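Local coordinates for protein putative exotoxin (superantigen) (Streptococcus pyogenes, PDB 1TY2) that probably acts as a secreted superantigen toxin of the staphylococcal/streptococcal family and binds zinc on its beta-grasp domain, at residues 159-164 with 203-208; 102-107 with 118-123. All coordinates share one frame; numbering follows the deposited sequence.

Interaction 1: 159-164 with 203-208; sequences QLEIAI and HFDIYL. With ZN (zinc ion), chain D.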
loop_
_atom_site.group_PDB
_atom_site.type_symbol
_atom_site.label_atom_id
_atom_site.label_comp_id
_atom_site.label_asym_id
_atom_site.label_seq_id
_atom_site.Cartn_x
_atom_site.Cartn_y
_atom_site.Cartn_z
ATOM N N GLN A 159 23.021 -2.720 7.000
ATOM C CA GLN A 159 23.109 -1.269 6.940
ATOM C C GLN A 159 23.061 -0.796 5.501
ATOM O O GLN A 159 23.611 -1.442 4.606
ATOM C CB GLN A 159 24.413 -0.754 7.566
ATOM C CG GLN A 159 24.560 -0.959 9.068
ATOM C CD GLN A 159 25.012 -2.360 9.431
ATOM O OE1 GLN A 159 25.883 -2.927 8.775
ATOM N NE2 GLN A 159 24.433 -2.918 10.492
ATOM N N LEU A 160 22.391 0.327 5.284
ATOM C CA LEU A 160 22.306 0.925 3.957
ATOM C C LEU A 160 23.089 2.222 4.049
ATOM O O LEU A 160 22.818 3.041 4.923
ATOM C CB LEU A 160 20.853 1.244 3.572
ATOM C CG LEU A 160 20.705 2.342 2.505
ATOM C CD1 LEU A 160 21.404 1.922 1.220
ATOM C CD2 LEU A 160 19.235 2.625 2.243
ATOM N N GLU A 161 24.060 2.404 3.158
ATOM C CA GLU A 161 24.857 3.626 3.167
ATOM C C GLU A 161 24.746 4.359 1.836
ATOM O O GLU A 161 24.817 3.746 0.771
ATOM C CB GLU A 161 26.327 3.310 3.455
ATOM C CG GLU A 161 26.549 2.495 4.716
ATOM C CD GLU A 161 27.974 2.594 5.230
ATOM O OE1 GLU A 161 28.918 2.422 4.427
ATOM O OE2 GLU A 161 28.149 2.843 6.441
ATOM N N ILE A 162 24.558 5.673 1.903
ATOM C CA ILE A 162 24.449 6.496 0.705
ATOM C C ILE A 162 25.659 7.414 0.657
ATOM O O ILE A 162 25.845 8.243 1.549
ATOM C CB ILE A 162 23.184 7.375 0.726
ATOM C CG1 ILE A 162 21.943 6.511 0.950
ATOM C CG2 ILE A 162 23.066 8.141 -0.591
ATOM C CD1 ILE A 162 21.664 5.558 -0.171
ATOM N N ALA A 163 26.480 7.261 -0.379
ATOM C CA ALA A 163 27.674 8.085 -0.527
ATOM C C ALA A 163 27.403 9.335 -1.355
ATOM O O ALA A 163 26.941 9.251 -2.496
ATOM C CB ALA A 163 28.794 7.270 -1.164
ATOM N N ILE A 164 27.696 10.493 -0.771
ATOM C CA ILE A 164 27.502 11.777 -1.439
ATOM C C ILE A 164 28.830 12.532 -1.490
ATOM O O ILE A 164 29.650 12.414 -0.582
ATOM C CB ILE A 164 26.470 12.647 -0.683
ATOM C CG1 ILE A 164 25.119 11.932 -0.644
ATOM C CG2 ILE A 164 26.337 14.008 -1.348
ATOM C CD1 ILE A 164 24.532 11.658 -2.016
ATOM N N HIS A 203 27.281 6.807 -4.932
ATOM C CA HIS A 203 26.839 5.416 -5.023
ATOM C C HIS A 203 26.295 4.990 -3.666
ATOM O O HIS A 203 26.279 5.777 -2.717
ATOM C CB HIS A 203 28.006 4.500 -5.387
ATOM C CG HIS A 203 29.046 4.405 -4.314
ATOM N ND1 HIS A 203 29.877 5.455 -3.987
ATOM C CD2 HIS A 203 29.354 3.402 -3.458
ATOM C CE1 HIS A 203 30.652 5.102 -2.976
ATOM N NE2 HIS A 203 30.354 3.861 -2.636
ATOM N N PHE A 204 25.868 3.737 -3.570
ATOM C CA PHE A 204 25.345 3.224 -2.313
ATOM C C PHE A 204 25.941 1.855 -2.017
ATOM O O PHE A 204 26.420 1.165 -2.920
ATOM C CB PHE A 204 23.815 3.131 -2.368
ATOM C CG PHE A 204 23.302 1.974 -3.173
ATOM C CD1 PHE A 204 23.138 0.721 -2.587
ATOM C CD2 PHE A 204 22.989 2.131 -4.519
ATOM C CE1 PHE A 204 22.669 -0.360 -3.332
ATOM C CE2 PHE A 204 22.518 1.056 -5.276
ATOM C CZ PHE A 204 22.358 -0.192 -4.683
ATOM N N ASP A 205 25.926 1.477 -0.742
ATOM C CA ASP A 205 26.440 0.183 -0.313
ATOM C C ASP A 205 25.367 -0.499 0.517
ATOM O O ASP A 205 24.580 0.159 1.205
ATOM C CB ASP A 205 27.684 0.333 0.570
ATOM C CG ASP A 205 28.818 1.060 -0.119
ATOM O OD1 ASP A 205 29.219 0.645 -1.226
ATOM O OD2 ASP A 205 29.316 2.043 0.463
ATOM N N ILE A 206 25.338 -1.819 0.440
ATOM C CA ILE A 206 24.408 -2.612 1.217
ATOM C C ILE A 206 25.262 -3.637 1.949
ATOM O O ILE A 206 25.890 -4.496 1.326
ATOM C CB ILE A 206 23.384 -3.341 0.326
ATOM C CG1 ILE A 206 22.437 -2.323 -0.305
ATOM C CG2 ILE A 206 22.611 -4.360 1.149
ATOM C CD1 ILE A 206 21.729 -1.455 0.709
ATOM N N TYR A 207 25.296 -3.514 3.272
ATOM C CA TYR A 207 26.064 -4.405 4.127
ATOM C C TYR A 207 25.133 -5.357 4.860
ATOM O O TYR A 207 24.414 -4.947 5.767
ATOM C CB TYR A 207 26.839 -3.602 5.174
ATOM C CG TYR A 207 27.929 -2.717 4.623
ATOM C CD1 TYR A 207 29.157 -3.252 4.230
ATOM C CD2 TYR A 207 27.739 -1.344 4.508
ATOM C CE1 TYR A 207 30.177 -2.431 3.739
ATOM C CE2 TYR A 207 28.750 -0.512 4.017
ATOM C CZ TYR A 207 29.965 -1.061 3.635
ATOM O OH TYR A 207 30.964 -0.239 3.152
ATOM N N LEU A 208 25.138 -6.622 4.472
ATOM C CA LEU A 208 24.298 -7.590 5.154
ATOM C C LEU A 208 25.197 -8.493 5.992
ATOM O O LEU A 208 26.304 -8.839 5.574
ATOM C CB LEU A 208 23.498 -8.406 4.143
ATOM C CG LEU A 208 22.568 -7.560 3.269
ATOM C CD1 LEU A 208 21.832 -8.463 2.295
ATOM C CD2 LEU A 208 21.578 -6.787 4.150
HETATM ZN ZN ZN D . 30.675 3.276 -0.491
HETATM O O HOH W 1 31.624 2.148 -1.318
#

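Interaction 2: 102-107 with 118-123; sequences SKIVGN and LINPIK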
loop_
_atom_site.group_PDB
_atom_site.type_symbol
_atom_site.label_atom_id
_atom_site.label_comp_id
_atom_site.label_asym_id
_atom_site.label_seq_id
_atom_site.Cartn_x
_atom_site.Cartn_y
_atom_site.Cartn_z
ATOM N N SER A 102 19.099 9.130 -14.461
ATOM C CA SER A 102 20.463 8.941 -13.986
ATOM C C SER A 102 20.669 7.481 -13.585
ATOM O O SER A 102 19.708 6.768 -13.284
ATOM C CB SER A 102 20.743 9.863 -12.795
ATOM O OG SER A 102 22.118 9.843 -12.451
ATOM N N LYS A 103 21.925 7.049 -13.580
ATOM C CA LYS A 103 22.276 5.672 -13.249
ATOM C C LYS A 103 22.616 5.507 -11.766
ATOM O O LYS A 103 23.481 6.205 -11.239
ATOM C CB LYS A 103 23.467 5.249 -14.114
ATOM C CG LYS A 103 23.677 3.754 -14.271
ATOM C CD LYS A 103 24.868 3.491 -15.195
ATOM C CE LYS A 103 25.060 2.006 -15.481
ATOM N NZ LYS A 103 26.230 1.761 -16.376
ATOM N N ILE A 104 21.924 4.591 -11.093
ATOM C CA ILE A 104 22.170 4.335 -9.675
ATOM C C ILE A 104 23.033 3.084 -9.528
ATOM O O ILE A 104 22.638 1.986 -9.922
ATOM C CB ILE A 104 20.843 4.148 -8.883
ATOM C CG1 ILE A 104 20.159 5.502 -8.662
ATOM C CG2 ILE A 104 21.125 3.521 -7.522
ATOM C CD1 ILE A 104 19.815 6.243 -9.925
ATOM N N VAL A 105 24.219 3.267 -8.961
ATOM C CA VAL A 105 25.152 2.171 -8.778
ATOM C C VAL A 105 25.484 1.953 -7.308
ATOM O O VAL A 105 25.676 2.909 -6.551
ATOM C CB VAL A 105 26.461 2.439 -9.546
ATOM C CG1 VAL A 105 27.470 1.330 -9.264
ATOM C CG2 VAL A 105 26.173 2.531 -11.038
ATOM N N GLY A 106 25.559 0.687 -6.912
ATOM C CA GLY A 106 25.874 0.377 -5.532
ATOM C C GLY A 106 26.652 -0.911 -5.362
ATOM O O GLY A 106 26.715 -1.733 -6.279
ATOM N N ASN A 107 27.244 -1.079 -4.182
ATOM C CA ASN A 107 28.018 -2.272 -3.850
ATOM C C ASN A 107 27.243 -3.114 -2.837
ATOM O O ASN A 107 26.779 -2.598 -1.822
ATOM C CB ASN A 107 29.366 -1.890 -3.233
ATOM C CG ASN A 107 30.240 -1.091 -4.178
ATOM O OD1 ASN A 107 30.586 -1.554 -5.262
ATOM N ND2 ASN A 107 30.604 0.118 -3.767
ATOM N N LEU A 118 25.620 -3.573 -8.048
ATOM C CA LEU A 118 24.265 -3.437 -8.564
ATOM C C LEU A 118 24.125 -2.245 -9.499
ATOM O O LEU A 118 24.475 -1.120 -9.146
ATOM C CB LEU A 118 23.274 -3.304 -7.406
ATOM C CG LEU A 118 23.268 -4.421 -6.358
ATOM C CD1 LEU A 118 22.284 -4.064 -5.253
ATOM C CD2 LEU A 118 22.895 -5.747 -6.997
ATOM N N ILE A 119 23.610 -2.508 -10.695
ATOM C CA ILE A 119 23.411 -1.467 -11.695
ATOM C C ILE A 119 21.927 -1.164 -11.820
ATOM O O ILE A 119 21.149 -2.005 -12.267
ATOM C CB ILE A 119 23.916 -1.896 -13.094
ATOM C CG1 ILE A 119 25.381 -2.338 -13.022
ATOM C CG2 ILE A 119 23.763 -0.738 -14.069
ATOM C CD1 ILE A 119 25.592 -3.670 -12.338
ATOM N N ASN A 120 21.545 0.046 -11.435
ATOM C CA ASN A 120 20.153 0.470 -11.497
ATOM C C ASN A 120 19.176 -0.563 -10.943
ATOM O O ASN A 120 18.206 -0.935 -11.601
ATOM C CB ASN A 120 19.776 0.834 -12.938
ATOM C CG ASN A 120 20.609 1.980 -13.480
ATOM O OD1 ASN A 120 20.817 2.982 -12.797
ATOM N ND2 ASN A 120 21.090 1.841 -14.712
ATOM N N PRO A 121 19.435 -1.063 -9.725
ATOM C CA PRO A 121 18.525 -2.048 -9.130
ATOM C C PRO A 121 17.196 -1.338 -8.849
ATOM O O PRO A 121 16.146 -1.970 -8.696
ATOM C CB PRO A 121 19.249 -2.458 -7.854
ATOM C CG PRO A 121 19.988 -1.200 -7.473
ATOM C CD PRO A 121 20.536 -0.729 -8.801
ATOM N N ILE A 122 17.267 -0.010 -8.787
ATOM C CA ILE A 122 16.101 0.829 -8.551
ATOM C C ILE A 122 16.229 2.079 -9.414
ATOM O O ILE A 122 17.331 2.477 -9.789
ATOM C CB ILE A 122 15.989 1.283 -7.079
ATOM C CG1 ILE A 122 17.130 2.245 -6.744
ATOM C CG2 ILE A 122 15.981 0.070 -6.157
ATOM C CD1 ILE A 122 16.900 3.060 -5.496
ATOM N N LYS A 123 15.101 2.705 -9.719
ATOM C CA LYS A 123 15.120 3.908 -10.532
ATOM C C LYS A 123 14.448 5.069 -9.820
ATOM O O LYS A 123 13.418 4.901 -9.160
ATOM C CB LYS A 123 14.422 3.654 -11.869
ATOM C CG LYS A 123 14.452 4.846 -12.821
ATOM C CD LYS A 123 13.778 4.514 -14.148
ATOM C CE LYS A 123 13.718 5.729 -15.072
ATOM N NZ LYS A 123 15.071 6.257 -15.414
#

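Interaction 1: 159-164 with 203-208
Two zinc ligands of the beta-grasp domain sit on strand 203-208, which pairs antiparallel with 159-164, D205 opposite E161 and H203 opposite A163. H203 and D205, two apart on 203-208, face the same way and grip the zinc ion through H203 NE2 at 2.2 Å and D205 OD2 at 2.1 Å. The histidine takes the crowded position with CG between its backbone N and carbonyl carbon (chi1 67°), which brings the ring alongside A163; the methyl CB of A163 touches H203 CE1 at 3.4 Å. The other carboxylate oxygen, D205 OD1, accepts a hydrogen bond from N107 ND2, which helps to hold the rotation of the carboxylate that offers OD2 to the metal. E161 OE1 is 4.0 Å from D205 OD2, and the zinc probably offsets this like-charge approach. H169, the third zinc ligand known for this protein, has its side chain about 4 Å from that of E161. The sheet pairing beneath the site is regular: backbone bonds join E161 with D205 and Q159 with Y207 in both directions, while A163 N gives a bond to H203 O and the return bond is weak. On the metal side, E161 also leans against the edge of the Y207 ring, OE1 meeting CE2 at 3.0 Å with carboxylate and ring planes 86° apart. Q159 bends at chi2 and carries OE1 over to W209 NE1. The opposite face of this mixed five-strand sheet is apolar and turned to helix 131-146. There L160 CD1 presses on I206 CD1 at 3.4 Å, a close fit for two methyls, and I162 CD1 reaches F204 CB at 3.9 Å, while the F204 ring meets F134 edge-to-face.

Interaction 2: 102-107 with 118-123
N120 OD1 takes the backbone N-H of I104 in a short 2.6 Å bond, the donor lying nearly along the C=O axis of the side-chain amide. This is where the beta hairpin of strands 105-110 and 113-119 runs out at its open end. N120 also returns a bond from its own backbone, N to I104 O at 2.7 Å, so one residue holds both the N-H and the carbonyl of I104. Its backbone is in the left-handed helical region (phi 46°, psi 51°), turning the chain out of the strand, and CG sits anti to the carbonyl carbon (chi1 -61°), which directs the amide back across to 102-107. Deeper in the hairpin, G106 and L118 exchange two backbone bonds, and V105 CA lies 3.4 Å from L118 O, its hydrogen directed at that oxygen in a CA-H...O contact. I104 turns its CG2 branch to P121 and I122, touching I122 CG1 at 4.3 Å, with F204 and M198 also against this side chain. I122 O is buried here without a polar partner in the model. K103 stretches fully across the N120 amide at about a right angle, CG resting 3.2 Å from ND2, and its CE ends up tightly beside CG2 of I119, 3.3 Å away.

The two contacts lie in one mixed five-strand sheet of the beta-grasp domain, their centres about 11 Å apart. Interaction 2 comes first along the chain and joins the two strands of the hairpin at one side of the sheet; interaction 1 pairs strand 157-164 with strand 201-209. Strand 201-209 runs parallel to strand 105-110 and links them: F204 O takes N107 N at 2.7 Å and I206 N gives to N107 O at 2.8 Å, both probable hydrogen bonds, while the F204 ring packs on G106. The hairpin strand thus flanks the strand that supplies two zinc ligands, and N107 carries the connection on to the metal site.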